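Local coordinates for SCARECROW-LIKE protein 7 (Oryza sativa Japonica Group, PDB 5HYZ), which is probably a transcription factor for plant development and abiotic stress resistance that binds DNA in vitro, its GRAS domain being the part present here, at residues Ser90-Leu95 / Leu359-Glu364; Leu269-Thr274 / Ser345-Ser350. All coordinates share one frame; numbering follows the deposited sequence.

Interaction 1: Ser90-Leu95 / Leu359-Glu364; sequences SKFAHL and LSLAWE
Phe92 of helix 89-104 reaches strand 358-363 with a single ring, and the strand meets that ring with Leu359, Ser360 and Leu361 in turn. At Leu359 the contact is twofold. The backbone O of Leu359 lies at the ring edge, near its plane, 3.7 Å from Phe92 CZ, while the methyl CD2 of Leu359 comes to 4.2 Å from Phe92 CE1, the two side chains crossing at a slant. Ser360 offers only backbone: its carbonyl carbon sits 4.0 Å from Phe92 CZ, for the side chain starts out on the far side of the strand. There Ser360 OG is hydrogen-bonded to the hydroxyl of Thr370 in the neighbouring strand. Leu361 turns back toward the helix and gives the principal apolar contact. Its CB stands over one face of the Phe92 ring, 3.8 Å from the centroid and 15° off the ring normal, a CH-pi contact displaced toward the rim. Further out, Leu361 CD2 lies 3.9 Å from Phe92 CB, the two side chains running past each other in opposite senses. With chi1 at 166°, Phe92 holds CG trans to its own backbone N, and this directs the ring into the strand. No hydrogen bond links the two segments, and all the touching residues are buried. The short helix and strand axes run nearly antiparallel, at 168°, and approach to 9.5 Å. Phe92 also touches Leu351 and Val371, one from each strand flanking Leu359-Trp363, and this one aromatic side chain therefore contacts three adjacent strands. The result is a helix packed on a beta sheet through an apolar anchor, as in the layered alpha/beta architecture of Rossmann-like folds, here on the antiparallel C-terminal part of the GRAS domain sheet.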
# COMPACT_ATOMS: atom_id res chain seq x y z
N SER A 90 0.86 8.91 6.08
CA SER A 90 1.74 8.26 7.04
C SER A 90 2.79 7.41 6.33
O SER A 90 3.94 7.34 6.77
CB SER A 90 0.95 7.41 8.08
OG SER A 90 0.31 6.31 7.43
N LYS A 91 2.45 6.78 5.21
CA LYS A 91 3.42 5.97 4.55
C LYS A 91 4.53 6.85 3.99
O LYS A 91 5.72 6.49 4.05
CB LYS A 91 2.75 5.12 3.43
CG LYS A 91 3.69 4.04 2.88
CD LYS A 91 2.97 2.82 2.28
CE LYS A 91 3.95 1.67 1.92
NZ LYS A 91 3.71 1.04 0.56
N PHE A 92 4.14 7.98 3.39
CA PHE A 92 5.13 8.94 2.89
C PHE A 92 6.12 9.32 3.97
O PHE A 92 7.35 9.32 3.85
CB PHE A 92 4.43 10.19 2.42
CG PHE A 92 5.39 11.35 2.20
CD1 PHE A 92 6.26 11.36 1.11
CD2 PHE A 92 5.41 12.40 3.09
CE1 PHE A 92 7.15 12.41 0.93
CE2 PHE A 92 6.33 13.47 2.92
CZ PHE A 92 7.18 13.46 1.86
N ALA A 93 5.52 9.68 5.09
CA ALA A 93 6.40 10.16 6.17
C ALA A 93 7.35 9.06 6.67
O ALA A 93 8.59 9.22 6.76
CB ALA A 93 5.48 10.64 7.30
N HIS A 94 6.77 7.91 6.99
CA HIS A 94 7.62 6.78 7.46
C HIS A 94 8.70 6.34 6.52
O HIS A 94 9.82 6.10 6.92
CB HIS A 94 6.73 5.53 7.72
CG HIS A 94 5.76 5.73 8.81
ND1 HIS A 94 4.67 4.90 9.01
CD2 HIS A 94 5.71 6.68 9.79
CE1 HIS A 94 3.99 5.33 10.07
NE2 HIS A 94 4.61 6.40 10.56
N LEU A 95 8.33 6.12 5.28
CA LEU A 95 9.34 5.67 4.33
C LEU A 95 10.42 6.71 4.08
O LEU A 95 11.58 6.36 3.93
CB LEU A 95 8.70 5.25 2.98
CG LEU A 95 7.84 4.00 3.17
CD1 LEU A 95 7.38 3.40 1.85
CD2 LEU A 95 8.42 2.85 4.12
N LEU A 359 11.29 17.76 2.40
CA LEU A 359 10.53 17.17 1.26
C LEU A 359 9.12 17.10 1.72
O LEU A 359 8.86 16.60 2.79
CB LEU A 359 11.04 15.78 0.90
CG LEU A 359 10.30 15.15 -0.30
CD1 LEU A 359 10.54 15.94 -1.57
CD2 LEU A 359 10.82 13.75 -0.47
N SER A 360 8.16 17.60 0.94
CA SER A 360 6.79 17.64 1.43
C SER A 360 5.85 16.96 0.46
O SER A 360 6.00 17.10 -0.79
CB SER A 360 6.38 19.11 1.67
OG SER A 360 5.11 19.19 2.26
N LEU A 361 4.86 16.27 1.00
CA LEU A 361 3.79 15.69 0.21
C LEU A 361 2.72 16.76 0.14
O LEU A 361 2.30 17.30 1.16
CB LEU A 361 3.28 14.41 0.85
CG LEU A 361 2.01 13.79 0.30
CD1 LEU A 361 2.32 13.37 -1.15
CD2 LEU A 361 1.57 12.58 1.15
N ALA A 362 2.36 17.08 -1.11
CA ALA A 362 1.41 18.15 -1.40
C ALA A 362 0.13 17.68 -2.06
O ALA A 362 0.09 16.64 -2.71
CB ALA A 362 2.12 19.19 -2.32
N TRP A 363 -0.94 18.46 -1.87
CA TRP A 363 -2.21 18.24 -2.56
C TRP A 363 -2.48 19.47 -3.43
O TRP A 363 -2.48 20.58 -2.90
CB TRP A 363 -3.37 18.03 -1.57
CG TRP A 363 -4.68 17.85 -2.30
CD1 TRP A 363 -5.59 18.84 -2.58
CD2 TRP A 363 -5.24 16.63 -2.85
NE1 TRP A 363 -6.67 18.32 -3.25
CE2 TRP A 363 -6.49 16.96 -3.42
CE3 TRP A 363 -4.82 15.28 -2.87
CZ2 TRP A 363 -7.30 16.01 -4.04
CZ3 TRP A 363 -5.62 14.35 -3.48
CH2 TRP A 363 -6.85 14.72 -4.06
N GLU A 364 -2.65 19.27 -4.75
CA GLU A 364 -2.81 20.42 -5.67
C GLU A 364 -1.73 21.48 -5.44
O GLU A 364 -2.01 22.68 -5.32
CB GLU A 364 -4.22 21.04 -5.51
CG GLU A 364 -4.81 21.52 -6.84
CD GLU A 364 -6.33 21.49 -6.80
OE1 GLU A 364 -6.92 20.63 -7.50
OE2 GLU A 364 -6.91 22.30 -6.04

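Interaction 2: Leu269-Thr274 / Ser345-Ser350; sequences LDVAMT and SKYKYS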
# COMPACT_ATOMS: atom_id res chain seq x y z
N LEU A 269 -9.69 13.62 1.15
CA LEU A 269 -10.62 12.59 1.62
C LEU A 269 -11.74 12.36 0.62
O LEU A 269 -12.22 11.23 0.48
CB LEU A 269 -11.25 12.98 2.97
CG LEU A 269 -10.37 12.93 4.23
CD1 LEU A 269 -11.24 12.98 5.49
CD2 LEU A 269 -9.51 11.69 4.22
N ASP A 270 -12.17 13.43 -0.05
CA ASP A 270 -13.31 13.34 -0.97
C ASP A 270 -13.02 12.46 -2.16
O ASP A 270 -13.92 11.81 -2.71
CB ASP A 270 -13.68 14.73 -1.50
CG ASP A 270 -15.03 14.73 -2.21
OD1 ASP A 270 -15.99 14.20 -1.63
OD2 ASP A 270 -15.11 15.25 -3.35
N VAL A 271 -11.78 12.51 -2.63
CA VAL A 271 -11.47 11.69 -3.80
C VAL A 271 -11.35 10.22 -3.38
O VAL A 271 -11.55 9.31 -4.20
CB VAL A 271 -10.18 12.23 -4.52
CG1 VAL A 271 -9.72 11.29 -5.59
CG2 VAL A 271 -10.44 13.59 -5.13
N ALA A 272 -11.04 9.98 -2.10
CA ALA A 272 -10.73 8.63 -1.63
C ALA A 272 -11.92 7.82 -1.11
O ALA A 272 -11.95 6.59 -1.22
CB ALA A 272 -9.63 8.71 -0.52
N MSE A 273 -12.91 8.49 -0.53
CA MSE A 273 -14.00 7.79 0.14
C MSE A 273 -15.37 8.29 -0.34
O MSE A 273 -15.48 9.38 -0.89
CB MSE A 273 -13.87 7.96 1.65
CG MSE A 273 -12.58 7.38 2.23
SE MSE A 273 -12.33 7.98 4.09
CE MSE A 273 -12.32 9.84 3.69
N THR A 274 -16.42 7.49 -0.12
CA THR A 274 -17.77 7.91 -0.54
C THR A 274 -18.29 9.05 0.34
O THR A 274 -17.91 9.16 1.52
CB THR A 274 -18.78 6.75 -0.44
OG1 THR A 274 -18.86 6.33 0.92
CG2 THR A 274 -18.34 5.56 -1.28
N SER A 345 -5.50 9.44 -11.88
CA SER A 345 -5.49 10.84 -12.26
C SER A 345 -6.38 11.74 -11.40
O SER A 345 -6.13 12.96 -11.31
CB SER A 345 -5.90 11.00 -13.76
OG SER A 345 -7.32 10.89 -13.94
N LYS A 346 -7.41 11.19 -10.75
CA LYS A 346 -8.26 12.07 -9.95
C LYS A 346 -7.57 12.51 -8.65
O LYS A 346 -7.98 13.50 -8.04
CB LYS A 346 -9.60 11.40 -9.62
CG LYS A 346 -9.52 10.12 -8.82
CD LYS A 346 -10.90 9.40 -8.82
CE LYS A 346 -11.02 8.35 -7.71
NZ LYS A 346 -10.28 7.10 -8.04
N TYR A 347 -6.51 11.81 -8.26
CA TYR A 347 -5.74 12.25 -7.08
C TYR A 347 -4.78 13.36 -7.46
O TYR A 347 -4.33 13.43 -8.59
CB TYR A 347 -4.99 11.07 -6.46
CG TYR A 347 -5.90 10.05 -5.82
CD1 TYR A 347 -6.33 10.21 -4.52
CD2 TYR A 347 -6.33 8.92 -6.52
CE1 TYR A 347 -7.15 9.26 -3.92
CE2 TYR A 347 -7.16 7.97 -5.93
CZ TYR A 347 -7.55 8.15 -4.62
OH TYR A 347 -8.34 7.23 -3.98
N LYS A 348 -4.48 14.26 -6.52
CA LYS A 348 -3.70 15.43 -6.85
C LYS A 348 -2.45 15.50 -5.97
O LYS A 348 -2.02 16.57 -5.60
CB LYS A 348 -4.52 16.72 -6.64
CG LYS A 348 -5.91 16.68 -7.33
CD LYS A 348 -5.74 16.40 -8.79
CE LYS A 348 -7.09 16.33 -9.52
NZ LYS A 348 -7.06 15.59 -10.84
N TYR A 349 -1.88 14.33 -5.65
CA TYR A 349 -0.64 14.33 -4.86
C TYR A 349 0.58 14.62 -5.67
O TYR A 349 0.70 14.19 -6.83
CB TYR A 349 -0.46 12.97 -4.17
CG TYR A 349 -1.52 12.69 -3.14
CD1 TYR A 349 -1.61 13.46 -1.95
CD2 TYR A 349 -2.41 11.66 -3.33
CE1 TYR A 349 -2.57 13.17 -0.99
CE2 TYR A 349 -3.37 11.38 -2.37
CZ TYR A 349 -3.46 12.17 -1.21
OH TYR A 349 -4.44 11.86 -0.28
N SER A 350 1.51 15.37 -5.09
CA SER A 350 2.83 15.55 -5.70
C SER A 350 3.84 15.82 -4.63
O SER A 350 3.45 15.98 -3.48
CB SER A 350 2.85 16.74 -6.71
OG SER A 350 2.76 17.98 -6.03
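Lys348 NZ donates a 2.8 Å hydrogen bond to Ser345 O, spanning the two residues between them, Lys346 and Tyr347, which close on Val271. The ammonium approaches in the carbonyl plane, with a C=O...N angle of 149°. Val271 carries the contact. Its CG1 stands almost centrally over one face of the Tyr347 ring, 3.7 Å from the centroid and 14° off the normal, a clear CH-pi contact. The same methyl is pressed by Lys346 CG at 3.4 Å, tighter than usual for two carbons. Val271 CG2, the other branch, faces the backbone, 3.8 Å from Lys346 O. A chi1 of 61° sets Lys346 CG between its backbone N and carbonyl carbon, and the aliphatic chain then runs alongside the valine in the opposite sense, bringing CE to 3.7 Å from Val271 O. The ammonium of Lys346 has a long, weak ion pair with Asp344. At the far end of the tyrosine, Ala272 CB lies at the ring edge, near its plane, 4.0 Å from Tyr347 OH. Tyr343 packs against Tyr347 in a T-shaped stack, and Val271 also touches Trp363. No hydrogen bond crosses between the segments; the join is a surface contact of methyls, methylenes and one ring. It docks the C-terminal part of helix 251-272, which lies among the helices 74-86 and 278-296, onto the loop entering strand 349-354, consistent with a junction between the helix bundle and the Rossmann-like part of the GRAS domain, here at the antiparallel edge of its sheet.

The two contacts have centres about 14 Å apart and meet in the hairpin of strands 349-354 and 358-363, which are antiparallel neighbours in one sheet. Along the chain, interaction 2 is nested within the long loop that interaction 1 closes. Two probable backbone hydrogen bonds join them directly: Ala362 N to Ser350 O at 2.8 Å and Glu364 N to Lys348 O at 2.9 Å. Trp363 adds packing on Lys348 and an edge-to-face stack with Tyr349. The hairpin, in the predicted SAW region, is thus contacted by helix 89-104 of the predicted VHIID region and, near its open end, by helix 251-272 of the predicted PFYRE region, all within one GRAS domain.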